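Local coordinates for protein MHP1 (Microbacterium liquefaciens, PDB 2JLN) that couples a cation gradient to the uptake of 5-aryl-substituted hydantoins across the membrane, binding them in a sodium-dependent manner, at residues 374-384 with 434-445. Sequence-based numbering, arbitrary orientation.
Sequences AGIMISDYFLV and LIAALLLHIPAM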
loop_
_atom_site.group_PDB
_atom_site.type_symbol
_atom_site.label_atom_id
_atom_site.label_comp_id
_atom_site.label_asym_id
_atom_site.label_seq_id
_atom_site.Cartn_x
_atom_site.Cartn_y
_atom_site.Cartn_z
ATOM N N ALA A 374 -11.489 4.153 -5.161
ATOM C CA ALA A 374 -10.458 5.075 -5.634
ATOM C C ALA A 374 -11.036 6.046 -6.651
ATOM O O ALA A 374 -10.564 7.182 -6.782
ATOM C CB ALA A 374 -9.310 4.317 -6.241
ATOM N N GLY A 375 -12.075 5.589 -7.354
ATOM C CA GLY A 375 -12.662 6.335 -8.452
ATOM C C GLY A 375 -13.553 7.444 -7.956
ATOM O O GLY A 375 -13.586 8.528 -8.500
ATOM N N ILE A 376 -14.280 7.159 -6.896
ATOM C CA ILE A 376 -15.198 8.115 -6.310
ATOM C C ILE A 376 -14.457 9.185 -5.505
ATOM O O ILE A 376 -14.936 10.307 -5.367
ATOM C CB ILE A 376 -16.218 7.382 -5.423
ATOM C CG1 ILE A 376 -17.296 6.762 -6.298
ATOM C CG2 ILE A 376 -16.843 8.318 -4.406
ATOM C CD1 ILE A 376 -18.245 5.904 -5.535
ATOM N N MET A 377 -13.292 8.836 -4.966
ATOM C CA MET A 377 -12.553 9.775 -4.135
ATOM C C MET A 377 -11.770 10.715 -5.030
ATOM O O MET A 377 -11.670 11.903 -4.724
ATOM C CB MET A 377 -11.630 9.078 -3.141
ATOM C CG MET A 377 -12.357 8.437 -1.983
ATOM S SD MET A 377 -11.287 7.777 -0.671
ATOM C CE MET A 377 -11.040 9.266 0.287
ATOM N N ILE A 378 -11.228 10.208 -6.139
ATOM C CA ILE A 378 -10.495 11.096 -7.035
ATOM C C ILE A 378 -11.481 12.111 -7.619
ATOM O O ILE A 378 -11.134 13.286 -7.813
ATOM C CB ILE A 378 -9.749 10.350 -8.161
ATOM C CG1 ILE A 378 -8.518 9.653 -7.611
ATOM C CG2 ILE A 378 -9.316 11.310 -9.273
ATOM C CD1 ILE A 378 -8.006 8.569 -8.538
ATOM N N SER A 379 -12.716 11.667 -7.856
ATOM C CA SER A 379 -13.706 12.495 -8.542
ATOM C C SER A 379 -14.337 13.547 -7.625
ATOM O O SER A 379 -14.455 14.712 -8.004
ATOM C CB SER A 379 -14.792 11.626 -9.174
ATOM O OG SER A 379 -15.591 12.376 -10.069
ATOM N N ASP A 380 -14.748 13.132 -6.431
ATOM C CA ASP A 380 -15.256 14.059 -5.440
ATOM C C ASP A 380 -14.260 15.218 -5.244
ATOM O O ASP A 380 -14.618 16.378 -5.407
ATOM C CB ASP A 380 -15.526 13.303 -4.134
ATOM C CG ASP A 380 -16.383 14.101 -3.117
ATOM O OD1 ASP A 380 -17.617 13.871 -3.064
ATOM O OD2 ASP A 380 -15.815 14.923 -2.344
ATOM N N TYR A 381 -13.004 14.917 -4.922
ATOM C CA TYR A 381 -12.015 15.971 -4.684
ATOM C C TYR A 381 -11.572 16.778 -5.924
ATOM O O TYR A 381 -11.582 17.996 -5.860
ATOM C CB TYR A 381 -10.816 15.429 -3.899
ATOM C CG TYR A 381 -9.673 16.391 -3.685
ATOM C CD1 TYR A 381 -9.694 17.296 -2.641
ATOM C CD2 TYR A 381 -8.562 16.372 -4.501
ATOM C CE1 TYR A 381 -8.656 18.188 -2.426
ATOM C CE2 TYR A 381 -7.507 17.252 -4.300
ATOM C CZ TYR A 381 -7.557 18.171 -3.255
ATOM O OH TYR A 381 -6.515 19.063 -3.035
ATOM N N PHE A 382 -11.184 16.150 -7.038
ATOM C CA PHE A 382 -10.733 16.937 -8.212
ATOM C C PHE A 382 -11.840 17.570 -9.066
ATOM O O PHE A 382 -11.749 18.741 -9.433
ATOM C CB PHE A 382 -9.804 16.148 -9.136
ATOM C CG PHE A 382 -8.420 16.009 -8.618
ATOM C CD1 PHE A 382 -7.961 14.801 -8.145
ATOM C CD2 PHE A 382 -7.574 17.090 -8.578
ATOM C CE1 PHE A 382 -6.676 14.674 -7.654
ATOM C CE2 PHE A 382 -6.292 16.967 -8.073
ATOM C CZ PHE A 382 -5.846 15.756 -7.609
ATOM N N LEU A 383 -12.871 16.801 -9.404
ATOM C CA LEU A 383 -13.869 17.261 -10.371
ATOM C C LEU A 383 -15.065 17.967 -9.728
ATOM O O LEU A 383 -15.361 19.106 -10.066
ATOM C CB LEU A 383 -14.345 16.099 -11.241
ATOM C CG LEU A 383 -13.258 15.389 -12.037
ATOM C CD1 LEU A 383 -13.802 14.154 -12.804
ATOM C CD2 LEU A 383 -12.624 16.386 -12.968
ATOM N N VAL A 384 -15.745 17.287 -8.811
ATOM C CA VAL A 384 -16.908 17.831 -8.107
ATOM C C VAL A 384 -16.603 19.079 -7.230
ATOM O O VAL A 384 -17.162 20.142 -7.460
ATOM C CB VAL A 384 -17.566 16.734 -7.244
ATOM C CG1 VAL A 384 -18.661 17.305 -6.374
ATOM C CG2 VAL A 384 -18.093 15.641 -8.115
ATOM N N LEU A 434 -13.129 1.627 -11.290
ATOM C CA LEU A 434 -12.612 2.959 -10.995
ATOM C C LEU A 434 -13.148 3.937 -12.046
ATOM O O LEU A 434 -13.806 4.921 -11.699
ATOM C CB LEU A 434 -11.071 2.939 -10.954
ATOM C CG LEU A 434 -10.156 4.129 -10.627
ATOM C CD1 LEU A 434 -8.762 3.644 -10.255
ATOM C CD2 LEU A 434 -10.060 5.095 -11.792
ATOM N N ILE A 435 -12.891 3.649 -13.323
ATOM C CA ILE A 435 -13.382 4.469 -14.429
ATOM C C ILE A 435 -14.914 4.654 -14.416
ATOM O O ILE A 435 -15.430 5.718 -14.760
ATOM C CB ILE A 435 -12.982 3.862 -15.785
ATOM C CG1 ILE A 435 -11.477 3.957 -16.001
ATOM C CG2 ILE A 435 -13.717 4.566 -16.902
ATOM C CD1 ILE A 435 -10.993 5.330 -16.400
ATOM N N ALA A 436 -15.640 3.606 -14.039
ATOM C CA ALA A 436 -17.094 3.685 -13.945
ATOM C C ALA A 436 -17.550 4.588 -12.766
ATOM O O ALA A 436 -18.392 5.488 -12.930
ATOM C CB ALA A 436 -17.668 2.295 -13.813
ATOM N N ALA A 437 -16.992 4.329 -11.583
ATOM C CA ALA A 437 -17.321 5.099 -10.395
ATOM C C ALA A 437 -16.975 6.554 -10.611
ATOM O O ALA A 437 -17.777 7.441 -10.334
ATOM C CB ALA A 437 -16.591 4.567 -9.202
ATOM N N LEU A 438 -15.778 6.805 -11.113
ATOM C CA LEU A 438 -15.380 8.176 -11.420
ATOM C C LEU A 438 -16.469 8.895 -12.229
ATOM O O LEU A 438 -17.007 9.902 -11.776
ATOM C CB LEU A 438 -14.036 8.186 -12.143
ATOM C CG LEU A 438 -13.202 9.450 -12.209
ATOM C CD1 LEU A 438 -11.815 9.142 -12.798
ATOM C CD2 LEU A 438 -13.943 10.408 -13.071
ATOM N N LEU A 439 -16.838 8.357 -13.390
ATOM C CA LEU A 439 -17.834 9.018 -14.246
ATOM C C LEU A 439 -19.279 9.147 -13.675
ATOM O O LEU A 439 -19.894 10.199 -13.820
ATOM C CB LEU A 439 -17.829 8.432 -15.668
ATOM C CG LEU A 439 -16.526 8.677 -16.450
ATOM C CD1 LEU A 439 -16.346 7.700 -17.609
ATOM C CD2 LEU A 439 -16.391 10.108 -16.928
ATOM N N LEU A 440 -19.824 8.126 -13.018
ATOM C CA LEU A 440 -21.177 8.259 -12.473
ATOM C C LEU A 440 -21.288 9.225 -11.280
ATOM O O LEU A 440 -22.356 9.795 -11.033
ATOM C CB LEU A 440 -21.740 6.905 -12.066
ATOM C CG LEU A 440 -21.538 5.754 -13.045
ATOM C CD1 LEU A 440 -22.239 4.480 -12.511
ATOM C CD2 LEU A 440 -22.017 6.112 -14.485
ATOM N N HIS A 441 -20.209 9.401 -10.518
ATOM C CA HIS A 441 -20.265 10.263 -9.325
ATOM C C HIS A 441 -20.647 11.691 -9.717
ATOM O O HIS A 441 -21.343 12.380 -8.979
ATOM C CB HIS A 441 -18.924 10.254 -8.564
ATOM C CG HIS A 441 -19.029 10.733 -7.155
ATOM N ND1 HIS A 441 -19.714 10.036 -6.182
ATOM C CD2 HIS A 441 -18.548 11.847 -6.550
ATOM C CE1 HIS A 441 -19.659 10.703 -5.042
ATOM N NE2 HIS A 441 -18.959 11.810 -5.238
ATOM N N ILE A 442 -20.205 12.124 -10.894
ATOM C CA ILE A 442 -20.447 13.493 -11.335
ATOM C C ILE A 442 -21.937 13.900 -11.410
ATOM O O ILE A 442 -22.356 14.812 -10.700
ATOM C CB ILE A 442 -19.683 13.803 -12.628
ATOM C CG1 ILE A 442 -18.189 13.840 -12.332
ATOM C CG2 ILE A 442 -20.082 15.141 -13.159
ATOM C CD1 ILE A 442 -17.351 13.948 -13.560
ATOM N N PRO A 443 -22.739 13.227 -12.249
ATOM C CA PRO A 443 -24.192 13.464 -12.247
ATOM C C PRO A 443 -24.834 13.109 -10.913
ATOM O O PRO A 443 -25.677 13.859 -10.440
ATOM C CB PRO A 443 -24.712 12.497 -13.304
ATOM C CG PRO A 443 -23.545 12.188 -14.163
ATOM C CD PRO A 443 -22.344 12.244 -13.266
ATOM N N ALA A 444 -24.467 11.983 -10.311
ATOM C CA ALA A 444 -25.021 11.653 -9.007
ATOM C C ALA A 444 -24.810 12.793 -8.007
ATOM O O ALA A 444 -25.686 13.070 -7.188
ATOM C CB ALA A 444 -24.427 10.369 -8.473
ATOM N N MET A 445 -23.654 13.453 -8.059
ATOM C CA MET A 445 -23.343 14.484 -7.064
ATOM C C MET A 445 -24.001 15.822 -7.365
ATOM O O MET A 445 -24.317 16.572 -6.438
ATOM C CB MET A 445 -21.834 14.669 -6.856
ATOM C CG MET A 445 -21.249 13.877 -5.681
ATOM S SD MET A 445 -21.988 14.231 -4.066
ATOM C CE MET A 445 -22.930 12.731 -3.894
#
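His441 reaches from helix 434-445 into a hole on helix 374-384 formed by Ile376, Ser379, Asp380 and Val384, a knob-into-hole fit. From CB, which passes Ser379 OG at 4.2 Å, the chain runs on with CG anti to the backbone N (chi1 -162°), which directs the ring between Ile376 and Asp380. There CD2 has Val384 CG2 at 4.1 Å. CE1 and ND1 are the ring atoms nearest Ile376 CG2, which sits over one face in a CH-pi contact, 3.9 Å from the centroid and somewhat toward the rim. At the tip, NE2 donates to Asp380 OD1 (3.3 Å, N-H...O 162°), nearly in the ring plane and using the anti lone pair of OD1, the one turned away from OD2. Asp380 OD2 makes a salt bridge with Arg385, so one carboxylate serves both partners. Replacing the imidazole by the methyl of an alanine would probably leave Asp380 OD1 without this donor and open a gap beside Ile376 CG2. Ser379, also in the hole, gives a weak hydrogen bond from OG to Leu438 O, nearly a turn before His441. Gly375 O receives a CA-H...O contact from Leu438 CA (3.4 Å), while Leu383 CD1 touches Ile442 CD1 at 3.6 Å. The pair joins transmembrane helices 10 and 12, crossing at -39° away from the sodium site; helix 409-423 packs on Ile376, and helix 58-79 on Ile378 and Leu434.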